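Local coordinates for hyaluronidase (Thermobaculum terrenum, PDB 5DIY), which is a family 84 glycoside hydrolase, probably a hexosaminidase that removes O-linked N-acetylglucosamine, at residues Y323-D334 with Q342-E350. Residues are numbered along the deposited sequence; the frame is centred on the assembly and turned at random.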
loop_
_atom_site.group_PDB
_atom_site.type_symbol
_atom_site.label_atom_id
_atom_site.label_comp_id
_atom_site.label_asym_id
_atom_site.label_seq_id
_atom_site.Cartn_x
_atom_site.Cartn_y
_atom_site.Cartn_z
ATOM N N TYR C 323 2.261 15.189 12.865
ATOM C CA TYR C 323 2.298 16.654 12.853
ATOM C C TYR C 323 0.990 17.260 13.369
ATOM O O TYR C 323 1.008 18.109 14.258
ATOM C CB TYR C 323 2.637 17.191 11.452
ATOM C CG TYR C 323 2.655 18.709 11.348
ATOM C CD1 TYR C 323 1.470 19.426 11.157
ATOM C CD2 TYR C 323 3.846 19.423 11.432
ATOM C CE1 TYR C 323 1.473 20.804 11.055
ATOM C CE2 TYR C 323 3.857 20.806 11.336
ATOM C CZ TYR C 323 2.666 21.492 11.147
ATOM O OH TYR C 323 2.656 22.864 11.041
ATOM N N LEU C 324 -0.145 16.828 12.824
ATOM C CA LEU C 324 -1.422 17.406 13.252
ATOM C C LEU C 324 -1.815 16.962 14.661
ATOM O O LEU C 324 -2.387 17.754 15.412
ATOM C CB LEU C 324 -2.543 17.157 12.232
ATOM C CG LEU C 324 -2.610 18.173 11.071
ATOM C CD1 LEU C 324 -3.779 17.844 10.156
ATOM C CD2 LEU C 324 -2.712 19.623 11.544
ATOM N N THR C 325 -1.489 15.723 15.025
ATOM C CA THR C 325 -1.727 15.232 16.384
ATOM C C THR C 325 -1.030 16.131 17.407
ATOM O O THR C 325 -1.662 16.590 18.365
ATOM C CB THR C 325 -1.263 13.771 16.557
ATOM O OG1 THR C 325 -2.057 12.928 15.724
ATOM C CG2 THR C 325 -1.403 13.297 17.994
ATOM N N ASN C 326 0.251 16.405 17.173
ATOM C CA ASN C 326 1.022 17.283 18.051
ATOM C C ASN C 326 0.488 18.717 18.042
ATOM O O ASN C 326 0.376 19.352 19.095
ATOM C CB ASN C 326 2.508 17.278 17.664
ATOM C CG ASN C 326 3.168 15.920 17.852
ATOM O OD1 ASN C 326 2.725 15.098 18.645
ATOM N ND2 ASN C 326 4.231 15.682 17.109
ATOM N N LEU C 327 0.148 19.221 16.858
ATOM C CA LEU C 327 -0.294 20.609 16.728
ATOM C C LEU C 327 -1.569 20.900 17.511
ATOM O O LEU C 327 -1.646 21.918 18.206
ATOM C CB LEU C 327 -0.475 20.996 15.257
ATOM C CG LEU C 327 -0.829 22.477 15.028
ATOM C CD1 LEU C 327 0.016 23.096 13.921
ATOM C CD2 LEU C 327 -2.313 22.659 14.719
ATOM N N PHE C 328 -2.564 20.017 17.404
ATOM C CA PHE C 328 -3.851 20.253 18.076
ATOM C C PHE C 328 -3.751 20.071 19.591
ATOM O O PHE C 328 -4.420 20.776 20.337
ATOM C CB PHE C 328 -4.977 19.392 17.481
ATOM C CG PHE C 328 -5.342 19.756 16.060
ATOM C CD1 PHE C 328 -5.619 21.076 15.698
ATOM C CD2 PHE C 328 -5.441 18.773 15.084
ATOM C CE1 PHE C 328 -5.952 21.407 14.396
ATOM C CE2 PHE C 328 -5.789 19.094 13.779
ATOM C CZ PHE C 328 -6.043 20.413 13.433
ATOM N N LYS C 329 -2.919 19.134 20.035
ATOM C CA LYS C 329 -2.561 19.028 21.450
ATOM C C LYS C 329 -1.907 20.330 21.959
ATOM O O LYS C 329 -2.235 20.824 23.046
ATOM C CB LYS C 329 -1.636 17.828 21.671
ATOM C CG LYS C 329 -1.166 17.618 23.105
ATOM C CD LYS C 329 -0.109 16.521 23.182
ATOM C CE LYS C 329 0.749 16.652 24.436
ATOM N NZ LYS C 329 -0.033 16.434 25.683
ATOM N N LYS C 330 -1.007 20.892 21.162
ATOM C CA LYS C 330 -0.350 22.159 21.502
ATOM C C LYS C 330 -1.361 23.310 21.583
ATOM O O LYS C 330 -1.347 24.086 22.548
ATOM C CB LYS C 330 0.756 22.468 20.491
ATOM C CG LYS C 330 1.566 23.717 20.790
ATOM C CD LYS C 330 1.078 24.929 20.009
ATOM C CE LYS C 330 1.889 26.168 20.358
ATOM N NZ LYS C 330 1.212 27.385 19.843
ATOM N N VAL C 331 -2.230 23.404 20.575
ATOM C CA VAL C 331 -3.287 24.430 20.526
ATOM C C VAL C 331 -4.226 24.323 21.727
ATOM O O VAL C 331 -4.572 25.341 22.335
ATOM C CB VAL C 331 -4.114 24.354 19.205
ATOM C CG1 VAL C 331 -5.378 25.217 19.278
ATOM C CG2 VAL C 331 -3.267 24.773 18.010
ATOM N N GLN C 332 -4.641 23.102 22.062
ATOM C CA GLN C 332 -5.526 22.898 23.212
ATOM C C GLN C 332 -4.841 23.282 24.533
ATOM O O GLN C 332 -5.479 23.877 25.413
ATOM C CB GLN C 332 -6.061 21.463 23.264
ATOM C CG GLN C 332 -7.117 21.175 22.203
ATOM C CD GLN C 332 -7.527 19.705 22.131
ATOM O OE1 GLN C 332 -7.011 18.857 22.864
ATOM N NE2 GLN C 332 -8.464 19.399 21.243
ATOM N N GLU C 333 -3.552 22.973 24.671
ATOM C CA GLU C 333 -2.811 23.408 25.866
ATOM C C GLU C 333 -2.732 24.937 25.956
ATOM O O GLU C 333 -2.929 25.499 27.031
ATOM C CB GLU C 333 -1.411 22.783 25.962
ATOM C CG GLU C 333 -0.723 23.162 27.274
ATOM C CD GLU C 333 0.448 22.280 27.646
ATOM O OE1 GLU C 333 1.286 21.993 26.764
ATOM O OE2 GLU C 333 0.532 21.892 28.839
ATOM N N ASP C 334 -2.471 25.601 24.831
ATOM C CA ASP C 334 -2.505 27.070 24.773
ATOM C C ASP C 334 -3.828 27.626 25.307
ATOM O O ASP C 334 -3.834 28.509 26.165
ATOM C CB ASP C 334 -2.296 27.574 23.335
ATOM C CG ASP C 334 -0.847 27.562 22.901
ATOM O OD1 ASP C 334 0.061 27.463 23.754
ATOM O OD2 ASP C 334 -0.619 27.664 21.685
ATOM N N GLN C 342 -1.897 32.836 21.126
ATOM C CA GLN C 342 -0.929 31.904 20.537
ATOM C C GLN C 342 -1.649 30.709 19.883
ATOM O O GLN C 342 -1.320 30.317 18.762
ATOM C CB GLN C 342 0.080 31.415 21.590
ATOM C CG GLN C 342 0.951 32.511 22.211
ATOM C CD GLN C 342 0.349 33.158 23.466
ATOM O OE1 GLN C 342 -0.852 33.453 23.528
ATOM N NE2 GLN C 342 1.187 33.387 24.469
ATOM N N GLY C 343 -2.640 30.155 20.582
ATOM C CA GLY C 343 -3.429 29.041 20.067
ATOM C C GLY C 343 -4.219 29.386 18.818
ATOM O O GLY C 343 -4.256 28.600 17.870
ATOM N N LEU C 344 -4.859 30.553 18.826
ATOM C CA LEU C 344 -5.588 31.051 17.656
ATOM C C LEU C 344 -4.656 31.332 16.468
ATOM O O LEU C 344 -5.003 31.008 15.324
ATOM C CB LEU C 344 -6.403 32.307 18.004
ATOM C CG LEU C 344 -7.630 32.102 18.905
ATOM C CD1 LEU C 344 -8.254 33.449 19.240
ATOM C CD2 LEU C 344 -8.654 31.174 18.256
ATOM N N ARG C 345 -3.484 31.911 16.747
ATOM C CA ARG C 345 -2.480 32.193 15.707
ATOM C C ARG C 345 -2.015 30.908 15.031
ATOM O O ARG C 345 -1.954 30.847 13.807
ATOM C CB ARG C 345 -1.266 32.957 16.279
ATOM C CG ARG C 345 -0.149 33.223 15.266
ATOM C CD ARG C 345 0.842 34.291 15.720
ATOM N NE ARG C 345 1.324 34.074 17.088
ATOM C CZ ARG C 345 2.284 33.220 17.457
ATOM N NH1 ARG C 345 2.934 32.457 16.570
ATOM N NH2 ARG C 345 2.604 33.124 18.744
ATOM N N THR C 346 -1.698 29.897 15.838
ATOM C CA THR C 346 -1.236 28.600 15.336
ATOM C C THR C 346 -2.278 27.956 14.433
ATOM O O THR C 346 -1.947 27.465 13.353
ATOM C CB THR C 346 -0.912 27.637 16.492
ATOM O OG1 THR C 346 0.074 28.230 17.342
ATOM C CG2 THR C 346 -0.395 26.298 15.981
ATOM N N LEU C 347 -3.529 27.967 14.881
ATOM C CA LEU C 347 -4.634 27.426 14.092
ATOM C C LEU C 347 -4.807 28.204 12.777
ATOM O O LEU C 347 -4.914 27.593 11.707
ATOM C CB LEU C 347 -5.930 27.449 14.913
ATOM C CG LEU C 347 -7.175 26.790 14.316
ATOM C CD1 LEU C 347 -6.941 25.314 14.024
ATOM C CD2 LEU C 347 -8.348 26.972 15.269
ATOM N N ARG C 348 -4.803 29.536 12.870
ATOM C CA ARG C 348 -4.911 30.426 11.703
ATOM C C ARG C 348 -3.828 30.160 10.660
ATOM O O ARG C 348 -4.136 30.001 9.482
ATOM C CB ARG C 348 -4.829 31.895 12.142
ATOM C CG ARG C 348 -4.947 32.918 11.008
ATOM C CD ARG C 348 -4.652 34.335 11.473
ATOM N NE ARG C 348 -5.558 34.716 12.558
ATOM C CZ ARG C 348 -5.222 34.991 13.825
ATOM N NH1 ARG C 348 -3.958 34.984 14.247
ATOM N NH2 ARG C 348 -6.183 35.312 14.690
ATOM N N GLU C 349 -2.571 30.154 11.106
ATOM C CA GLU C 349 -1.413 29.928 10.236
ATOM C C GLU C 349 -1.487 28.548 9.569
ATOM O O GLU C 349 -1.154 28.407 8.391
ATOM C CB GLU C 349 -0.090 30.080 11.028
ATOM C CG GLU C 349 0.256 31.519 11.448
ATOM C CD GLU C 349 1.465 31.657 12.410
ATOM O OE1 GLU C 349 1.915 30.657 13.025
ATOM O OE2 GLU C 349 1.965 32.803 12.575
ATOM N N GLU C 350 -1.939 27.538 10.319
ATOM C CA GLU C 350 -2.081 26.181 9.780
ATOM C C GLU C 350 -3.160 26.087 8.692
ATOM O O GLU C 350 -2.967 25.430 7.657
ATOM C CB GLU C 350 -2.394 25.189 10.907
ATOM C CG GLU C 350 -2.115 23.746 10.549
ATOM C CD GLU C 350 -0.662 23.520 10.180
ATOM O OE1 GLU C 350 0.230 24.058 10.869
ATOM O OE2 GLU C 350 -0.405 22.814 9.191
#
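An antiparallel helical hairpin in the helical region that follows the TIM barrel pairs Val331 with Gly343 and Leu327 with Thr346, the segments 323-334 and 342-350 running at 151° with their axes 8.4 Å apart. The two helix backbones come closest at Gly343, whose CA lies 4.6 Å from Val331 CA; Asp334 CB packs on the glycine backbone. Thr346 uses both its branches. Its methyl CG2 touches both Leu327 CD1 and Val331 CG2, 3.8 Å from each, while OG1 meets Lys330 NZ tip to tip at 2.9 Å and donates its own proton to Gln342 O, one turn back. That carbonyl also accepts from Thr346 N, the two donors arriving from opposite faces of its plane. A valine here would probably leave Lys330 NZ without its acceptor across the hairpin and Gln342 O without its second donor. A bend at chi2 (-97°) turns the Lys330 chain so that NZ reaches Thr346 OG1 and also, within its own helix, the syn lone pair of Asp334 OD2, a salt bridge of 2.6 Å; Asp334 OD1 pairs with Arg339 in the connection. On the inner side Leu347 CD1 abuts the edge of the Phe328 ring, which stacks on Phe444. At the far end Glu350 is shared: OE2 bridges to Lys306, and Tyr323 OH donates to the syn side of Glu350 OE1 at 2.7 Å, 25° out of the carboxylate plane.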